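Local coordinates for ARF GTPase-activating protein GIT1 (Rattus norvegicus, PDB 6IUH) that probably activates GTP hydrolysis by ARF proteins and serves as a scaffold, its C-terminal focal-adhesion-targeting-like helical bundle binding partner proteins, at residues L51-M56 with L75-A80; K25-L30 with Y113-A118. One frame throughout, in Å; residues are numbered along the deposited sequence.

Both interactions lie near the centre of a four-helix bundle and share no helix. Interaction 1 joins helix 42-57 to helix 67-87, and interaction 2 closes the bundle by bringing the first helix, 13-35, against the last, 101-128. The two contacts meet: Leu76 CD1 rests 3.5 Å from Ile115 O, and the methylene of Ser79 packs on the side chain of Ile115. Both are held by apolar packing, without hydrogen bonds or salt bridges, but interaction 1 covers more surface and has one margin edged by an exposed amide, whereas all three touching residues of interaction 2 are buried. Around interaction 2, residues of both helices, such as Gln28 and Asp114, meet a chain of another protein.

Interaction 1 (L51-M56 with L75-A80); sequences LAVTEM and LLNASA
Val53 and Leu76 reach for each other tip to tip, with Val53 CG1 only 3.7 Å from Leu76 CG, and this pair is the dense part of the contact. Leu76 CD2 lies against the same methyl, so that Val53 CG1 rests on the CG-CD2 side of the leucine. With Val53 CG1 set trans to its own nitrogen (chi1 161°), both methyls are presented to helix 67-87: CG1 touches Leu76 and also Ala80 CB, at 4.0 Å, and CG2 meets the same alanine methyl at 4.1 Å. A compact beta-branched residue suits this place, and alanine on the facing turn lets the backbones come close, the CA atoms of Val53 and Ala80 being 7.2 Å apart.

The other margin is looser and faces solvent. There the exposed Asn77 brings its carbonyl oxygen OD1 to 3.9 Å from Val53 CG1, a touch without a bond, and its side chain also packs on Ala57. Thr54, next to Val53, turns its CB away and bonds through OG1 to His50 O within its own helix. Ser79, buried against helix 101-128, solves the problem of a polar group in the core in a similar way: its OG donates to Leu75 O at 2.7 Å. That oxygen also receives Ser79 N, and the two donors approach from opposite faces of the carbonyl plane.

The segment axes pass 10.1 Å apart at 161°. The two helices follow each other in the chain and run nearly antiparallel, as neighbours in an up-and-down four-helix bundle do.

Interaction 2 (K25-L30 with Y113-A118); sequences KNIQEL and YDIAKA
The flat group in this contact is the peptide joining Ile115 to Ala116, and Ile27 CD1 lies over one of its faces, 4.0 Å from Ala116 N. No ring or side-chain amide takes part: Tyr113 points its CB away from 25-30, and its ring makes an edge-to-face stack with an aromatic side chain of a chain of another protein, while the Asn26 amide packs among Lys48, Ile49 and Ala52 of helix 42-57.

Beside the peptide, Ile27 CD1 comes to 3.7 Å from Ile115 CG2, the two isoleucines meeting at a slant. On the other flank it approaches the methyl of Ala116, CB, at 4.2 Å. The long branch of Ile27 is extended (chi2 178°), which carries CD1 away from its own helix and across to the partner. Isoleucine suits the place because one thin arm spans the distance while its remaining bulk stays by the backbone; alanine opposite exposes enough of the main chain for a methyl to settle on it.

Ile115 also packs on Leu76 and Ser79 of helix 67-87, and Ile27 on Ala112, so the small area shared by the two segments belongs to a wider apolar interior. The outer side of 113-118 is mixed by contrast: besides the aromatic stack of Tyr113, Asp114 OD1 hydrogen-bonds to a polar side chain of the same neighbouring protein.

Running in roughly opposite directions, the first and last helices thus seal the bundle, an arrangement consistent with a focal-adhesion-targeting type four-helix domain whose outer faces receive partner proteins.

Interaction 1 (L51-M56 with L75-A80)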
ATOM      1  N   LEU A  51      -7.056  -6.962   0.832  1.00 38.30           N
ATOM      2  CA  LEU A  51      -8.380  -6.976   0.221  1.00 39.28           C
ATOM      3  C   LEU A  51      -8.602  -5.733  -0.631  1.00 37.93           C
ATOM      4  O   LEU A  51      -9.115  -5.815  -1.748  1.00 33.72           O
ATOM      5  CB  LEU A  51      -9.465  -7.075   1.294  1.00 45.17           C
ATOM      6  CG  LEU A  51     -10.910  -6.935   0.809  1.00 50.77           C
ATOM      7  CD1 LEU A  51     -11.259  -8.049  -0.168  1.00 50.41           C
ATOM      8  CD2 LEU A  51     -11.877  -6.925   1.984  1.00 54.59           C
ATOM      9  N   ALA A  52      -8.213  -4.581  -0.094  1.00 32.48           N
ATOM     10  CA  ALA A  52      -8.363  -3.319  -0.805  1.00 30.38           C
ATOM     11  C   ALA A  52      -7.520  -3.317  -2.075  1.00 25.57           C
ATOM     12  O   ALA A  52      -7.910  -2.736  -3.089  1.00 25.51           O
ATOM     13  CB  ALA A  52      -7.979  -2.152   0.091  1.00 31.03           C
ATOM     14  N   VAL A  53      -6.365  -3.971  -2.007  1.00 27.12           N
ATOM     15  CA  VAL A  53      -5.461  -4.062  -3.146  1.00 26.41           C
ATOM     16  C   VAL A  53      -6.056  -4.956  -4.233  1.00 31.23           C
ATOM     17  O   VAL A  53      -5.983  -4.635  -5.422  1.00 28.27           O
ATOM     18  CB  VAL A  53      -4.073  -4.592  -2.715  1.00 28.29           C
ATOM     19  CG1 VAL A  53      -3.290  -5.115  -3.907  1.00 27.09           C
ATOM     20  CG2 VAL A  53      -3.290  -3.499  -1.997  1.00 25.62           C
ATOM     21  N   THR A  54      -6.660  -6.066  -3.815  1.00 27.95           N
ATOM     22  CA  THR A  54      -7.288  -7.004  -4.745  1.00 29.29           C
ATOM     23  C   THR A  54      -8.433  -6.348  -5.514  1.00 31.16           C
ATOM     24  O   THR A  54      -8.582  -6.551  -6.723  1.00 34.11           O
ATOM     25  CB  THR A  54      -7.818  -8.253  -4.005  1.00 37.78           C
ATOM     26  OG1 THR A  54      -6.730  -8.920  -3.356  1.00 39.23           O
ATOM     27  CG2 THR A  54      -8.488  -9.213  -4.975  1.00 46.94           C
ATOM     28  N   GLU A  55      -9.234  -5.555  -4.809  1.00 30.02           N
ATOM     29  CA  GLU A  55     -10.362  -4.862  -5.424  1.00 33.06           C
ATOM     30  C   GLU A  55      -9.895  -3.777  -6.385  1.00 30.88           C
ATOM     31  O   GLU A  55     -10.512  -3.549  -7.422  1.00 29.82           O
ATOM     32  CB  GLU A  55     -11.271  -4.252  -4.356  1.00 35.10           C
ATOM     33  CG  GLU A  55     -11.978  -5.274  -3.478  1.00 42.24           C
ATOM     34  CD  GLU A  55     -13.005  -4.640  -2.557  1.00 54.05           C
ATOM     35  OE1 GLU A  55     -13.218  -3.413  -2.657  1.00 52.44           O
ATOM     36  OE2 GLU A  55     -13.599  -5.368  -1.734  1.00 57.13           O
ATOM     37  N   MET A  56      -8.807  -3.100  -6.038  1.00 29.05           N
ATOM     38  CA  MET A  56      -8.265  -2.076  -6.921  1.00 25.40           C
ATOM     39  C   MET A  56      -7.680  -2.721  -8.173  1.00 27.69           C
ATOM     40  O   MET A  56      -7.898  -2.246  -9.286  1.00 28.90           O
ATOM     41  CB  MET A  56      -7.204  -1.241  -6.206  1.00 26.09           C
ATOM     42  CG  MET A  56      -6.663  -0.104  -7.055  1.00 28.68           C
ATOM     43  SD  MET A  56      -5.476   0.910  -6.167  1.00 30.58           S
ATOM     44  CE  MET A  56      -5.038   2.097  -7.442  1.00 24.29           C
ATOM     45  N   LEU A  75       4.057  -4.076  -8.888  1.00 25.19           N
ATOM     46  CA  LEU A  75       4.550  -3.503  -7.639  1.00 26.38           C
ATOM     47  C   LEU A  75       3.487  -3.559  -6.548  1.00 24.36           C
ATOM     48  O   LEU A  75       3.770  -3.933  -5.409  1.00 26.06           O
ATOM     49  CB  LEU A  75       4.999  -2.062  -7.861  1.00 26.71           C
ATOM     50  CG  LEU A  75       5.568  -1.340  -6.642  1.00 24.90           C
ATOM     51  CD1 LEU A  75       6.777  -2.082  -6.104  1.00 28.46           C
ATOM     52  CD2 LEU A  75       5.933   0.091  -7.020  1.00 24.46           C
ATOM     53  N   LEU A  76       2.267  -3.175  -6.910  1.00 22.97           N
ATOM     54  CA  LEU A  76       1.126  -3.213  -6.004  1.00 26.26           C
ATOM     55  C   LEU A  76       0.904  -4.606  -5.417  1.00 27.10           C
ATOM     56  O   LEU A  76       0.820  -4.772  -4.200  1.00 23.16           O
ATOM     57  CB  LEU A  76      -0.140  -2.759  -6.732  1.00 27.09           C
ATOM     58  CG  LEU A  76      -1.395  -2.606  -5.877  1.00 26.86           C
ATOM     59  CD1 LEU A  76      -1.306  -1.346  -5.032  1.00 24.46           C
ATOM     60  CD2 LEU A  76      -2.653  -2.598  -6.741  1.00 27.10           C
ATOM     61  N   ASN A  77       0.808  -5.602  -6.290  1.00 21.76           N
ATOM     62  CA  ASN A  77       0.538  -6.974  -5.864  1.00 25.65           C
ATOM     63  C   ASN A  77       1.682  -7.584  -5.060  1.00 25.87           C
ATOM     64  O   ASN A  77       1.453  -8.239  -4.042  1.00 26.16           O
ATOM     65  CB  ASN A  77       0.235  -7.852  -7.080  1.00 30.80           C
ATOM     66  CG  ASN A  77      -1.094  -7.513  -7.728  1.00 33.96           C
ATOM     67  OD1 ASN A  77      -2.060  -7.173  -7.046  1.00 39.35           O
ATOM     68  ND2 ASN A  77      -1.150  -7.609  -9.052  1.00 29.80           N
ATOM     69  N   ALA A  78       2.912  -7.368  -5.514  1.00 21.56           N
ATOM     70  CA  ALA A  78       4.079  -7.930  -4.838  1.00 25.84           C
ATOM     71  C   ALA A  78       4.275  -7.330  -3.450  1.00 21.84           C
ATOM     72  O   ALA A  78       4.694  -8.024  -2.527  1.00 22.79           O
ATOM     73  CB  ALA A  78       5.330  -7.726  -5.676  1.00 25.10           C
ATOM     74  N   SER A  79       3.977  -6.045  -3.306  1.00 23.15           N
ATOM     75  CA  SER A  79       4.173  -5.360  -2.032  1.00 23.77           C
ATOM     76  C   SER A  79       3.107  -5.756  -1.018  1.00 27.91           C
ATOM     77  O   SER A  79       3.371  -5.818   0.187  1.00 25.13           O
ATOM     78  CB  SER A  79       4.175  -3.848  -2.240  1.00 27.15           C
ATOM     79  OG  SER A  79       5.173  -3.478  -3.173  1.00 27.11           O
ATOM     80  N   ALA A  80       1.901  -6.027  -1.507  1.00 24.32           N
ATOM     81  CA  ALA A  80       0.811  -6.463  -0.641  1.00 25.33           C
ATOM     82  C   ALA A  80       1.099  -7.855  -0.099  1.00 30.22           C
ATOM     83  O   ALA A  80       0.842  -8.145   1.069  1.00 26.40           O
ATOM     84  CB  ALA A  80      -0.512  -6.446  -1.391  1.00 25.52           C
TER

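Interaction 2 (K25-L30 with Y113-A118)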
ATOM      1  N   LYS A  25      -6.746   4.551   3.152  1.00 24.08           N
ATOM      2  CA  LYS A  25      -7.389   4.534   4.465  1.00 29.26           C
ATOM      3  C   LYS A  25      -6.869   3.385   5.321  1.00 30.87           C
ATOM      4  O   LYS A  25      -6.573   3.563   6.504  1.00 32.05           O
ATOM      5  CB  LYS A  25      -8.909   4.425   4.327  1.00 35.61           C
ATOM      6  CG  LYS A  25      -9.648   4.522   5.655  1.00 43.01           C
ATOM      7  CD  LYS A  25     -11.127   4.198   5.510  1.00 56.04           C
ATOM      8  CE  LYS A  25     -11.341   2.730   5.176  1.00 59.09           C
ATOM      9  NZ  LYS A  25     -12.787   2.372   5.151  1.00 65.85           N
ATOM     10  N   ASN A  26      -6.762   2.207   4.713  1.00 28.80           N
ATOM     11  CA  ASN A  26      -6.297   1.019   5.416  1.00 27.93           C
ATOM     12  C   ASN A  26      -4.802   1.075   5.704  1.00 25.79           C
ATOM     13  O   ASN A  26      -4.343   0.594   6.740  1.00 26.72           O
ATOM     14  CB  ASN A  26      -6.634  -0.240   4.614  1.00 27.27           C
ATOM     15  CG  ASN A  26      -8.122  -0.544   4.605  1.00 37.11           C
ATOM     16  OD1 ASN A  26      -8.839  -0.223   5.552  1.00 45.02           O
ATOM     17  ND2 ASN A  26      -8.591  -1.170   3.533  1.00 35.63           N
ATOM     18  N   ILE A  27      -4.042   1.662   4.785  1.00 26.47           N
ATOM     19  CA  ILE A  27      -2.622   1.893   5.017  1.00 26.88           C
ATOM     20  C   ILE A  27      -2.431   2.911   6.139  1.00 24.86           C
ATOM     21  O   ILE A  27      -1.546   2.761   6.983  1.00 27.35           O
ATOM     22  CB  ILE A  27      -1.910   2.380   3.742  1.00 25.11           C
ATOM     23  CG1 ILE A  27      -1.815   1.238   2.730  1.00 22.55           C
ATOM     24  CG2 ILE A  27      -0.520   2.912   4.070  1.00 24.42           C
ATOM     25  CD1 ILE A  27      -1.173   1.635   1.414  1.00 24.78           C
ATOM     26  N   GLN A  28      -3.276   3.938   6.155  1.00 25.99           N
ATOM     27  CA  GLN A  28      -3.225   4.945   7.212  1.00 26.91           C
ATOM     28  C   GLN A  28      -3.449   4.318   8.587  1.00 29.87           C
ATOM     29  O   GLN A  28      -2.805   4.695   9.565  1.00 25.50           O
ATOM     30  CB  GLN A  28      -4.264   6.042   6.966  1.00 33.33           C
ATOM     31  CG  GLN A  28      -4.061   7.279   7.824  1.00 39.15           C
ATOM     32  CD  GLN A  28      -2.816   8.057   7.436  1.00 41.27           C
ATOM     33  OE1 GLN A  28      -2.751   8.652   6.359  1.00 49.25           O
ATOM     34  NE2 GLN A  28      -1.818   8.053   8.311  1.00 36.07           N
ATOM     35  N   GLU A  29      -4.364   3.357   8.654  1.00 30.07           N
ATOM     36  CA  GLU A  29      -4.668   2.681   9.911  1.00 31.76           C
ATOM     37  C   GLU A  29      -3.503   1.795  10.342  1.00 24.88           C
ATOM     38  O   GLU A  29      -3.214   1.672  11.535  1.00 29.15           O
ATOM     39  CB  GLU A  29      -5.950   1.856   9.779  1.00 39.98           C
ATOM     40  CG  GLU A  29      -6.371   1.146  11.056  1.00 47.63           C
ATOM     41  CD  GLU A  29      -6.718   2.108  12.178  1.00 58.31           C
ATOM     42  OE1 GLU A  29      -7.143   3.245  11.885  1.00 58.65           O
ATOM     43  OE2 GLU A  29      -6.563   1.724  13.357  1.00 58.48           O
ATOM     44  N   LEU A  30      -2.836   1.184   9.368  1.00 26.25           N
ATOM     45  CA  LEU A  30      -1.652   0.375   9.639  1.00 26.91           C
ATOM     46  C   LEU A  30      -0.527   1.226  10.214  1.00 24.01           C
ATOM     47  O   LEU A  30       0.140   0.827  11.168  1.00 27.73           O
ATOM     48  CB  LEU A  30      -1.175  -0.327   8.367  1.00 29.37           C
ATOM     49  CG  LEU A  30       0.153  -1.076   8.478  1.00 28.62           C
ATOM     50  CD1 LEU A  30       0.049  -2.204   9.495  1.00 29.66           C
ATOM     51  CD2 LEU A  30       0.582  -1.613   7.121  1.00 31.92           C
ATOM     52  N   TYR A 113       4.634   1.627   1.912  1.00 18.79           N
ATOM     53  CA  TYR A 113       5.168   2.698   1.073  1.00 19.59           C
ATOM     54  C   TYR A 113       5.050   2.350  -0.406  1.00 21.67           C
ATOM     55  O   TYR A 113       4.600   3.163  -1.214  1.00 21.52           O
ATOM     56  CB  TYR A 113       6.630   2.976   1.425  1.00 21.82           C
ATOM     57  CG  TYR A 113       7.287   4.027   0.551  1.00 22.51           C
ATOM     58  CD1 TYR A 113       7.235   5.374   0.894  1.00 27.70           C
ATOM     59  CD2 TYR A 113       7.964   3.674  -0.612  1.00 22.86           C
ATOM     60  CE1 TYR A 113       7.836   6.336   0.104  1.00 28.02           C
ATOM     61  CE2 TYR A 113       8.566   4.629  -1.405  1.00 25.57           C
ATOM     62  CZ  TYR A 113       8.498   5.957  -1.044  1.00 31.79           C
ATOM     63  OH  TYR A 113       9.099   6.906  -1.836  1.00 31.00           O
ATOM     64  N   ASP A 114       5.473   1.139  -0.754  1.00 21.29           N
ATOM     65  CA  ASP A 114       5.450   0.696  -2.143  1.00 21.49           C
ATOM     66  C   ASP A 114       4.031   0.422  -2.634  1.00 22.90           C
ATOM     67  O   ASP A 114       3.745   0.586  -3.823  1.00 21.04           O
ATOM     68  CB  ASP A 114       6.327  -0.546  -2.323  1.00 25.09           C
ATOM     69  CG  ASP A 114       7.800  -0.198  -2.468  1.00 30.20           C
ATOM     70  OD1 ASP A 114       8.104   0.976  -2.770  1.00 29.01           O
ATOM     71  OD2 ASP A 114       8.654  -1.091  -2.290  1.00 29.50           O
ATOM     72  N   ILE A 115       3.146   0.010  -1.731  1.00 21.68           N
ATOM     73  CA  ILE A 115       1.741  -0.178  -2.088  1.00 20.25           C
ATOM     74  C   ILE A 115       1.131   1.170  -2.459  1.00 25.24           C
ATOM     75  O   ILE A 115       0.479   1.308  -3.494  1.00 21.28           O
ATOM     76  CB  ILE A 115       0.925  -0.813  -0.948  1.00 24.49           C
ATOM     77  CG1 ILE A 115       1.403  -2.235  -0.672  1.00 22.82           C
ATOM     78  CG2 ILE A 115      -0.553  -0.843  -1.307  1.00 24.64           C
ATOM     79  CD1 ILE A 115       0.743  -2.879   0.525  1.00 22.34           C
ATOM     80  N   ALA A 116       1.357   2.164  -1.608  1.00 20.11           N
ATOM     81  CA  ALA A 116       0.897   3.523  -1.870  1.00 22.66           C
ATOM     82  C   ALA A 116       1.526   4.087  -3.143  1.00 21.32           C
ATOM     83  O   ALA A 116       0.855   4.756  -3.931  1.00 21.16           O
ATOM     84  CB  ALA A 116       1.206   4.421  -0.686  1.00 26.22           C
ATOM     85  N   LYS A 117       2.815   3.815  -3.333  1.00 20.01           N
ATOM     86  CA  LYS A 117       3.535   4.264  -4.526  1.00 24.16           C
ATOM     87  C   LYS A 117       2.882   3.736  -5.795  1.00 20.33           C
ATOM     88  O   LYS A 117       2.613   4.492  -6.731  1.00 20.28           O
ATOM     89  CB  LYS A 117       4.996   3.813  -4.467  1.00 23.46           C
ATOM     90  CG  LYS A 117       5.890   4.408  -5.548  1.00 30.51           C
ATOM     91  CD  LYS A 117       7.320   3.906  -5.388  1.00 37.17           C
ATOM     92  CE  LYS A 117       8.286   4.615  -6.316  1.00 42.70           C
ATOM     93  NZ  LYS A 117       9.681   4.148  -6.089  1.00 46.67           N
ATOM     94  N   ALA A 118       2.627   2.431  -5.815  1.00 21.18           N
ATOM     95  CA  ALA A 118       1.981   1.785  -6.950  1.00 25.12           C
ATOM     96  C   ALA A 118       0.564   2.314  -7.158  1.00 20.57           C
ATOM     97  O   ALA A 118       0.139   2.545  -8.292  1.00 20.11           O
ATOM     98  CB  ALA A 118       1.958   0.272  -6.752  1.00 22.38           C
TER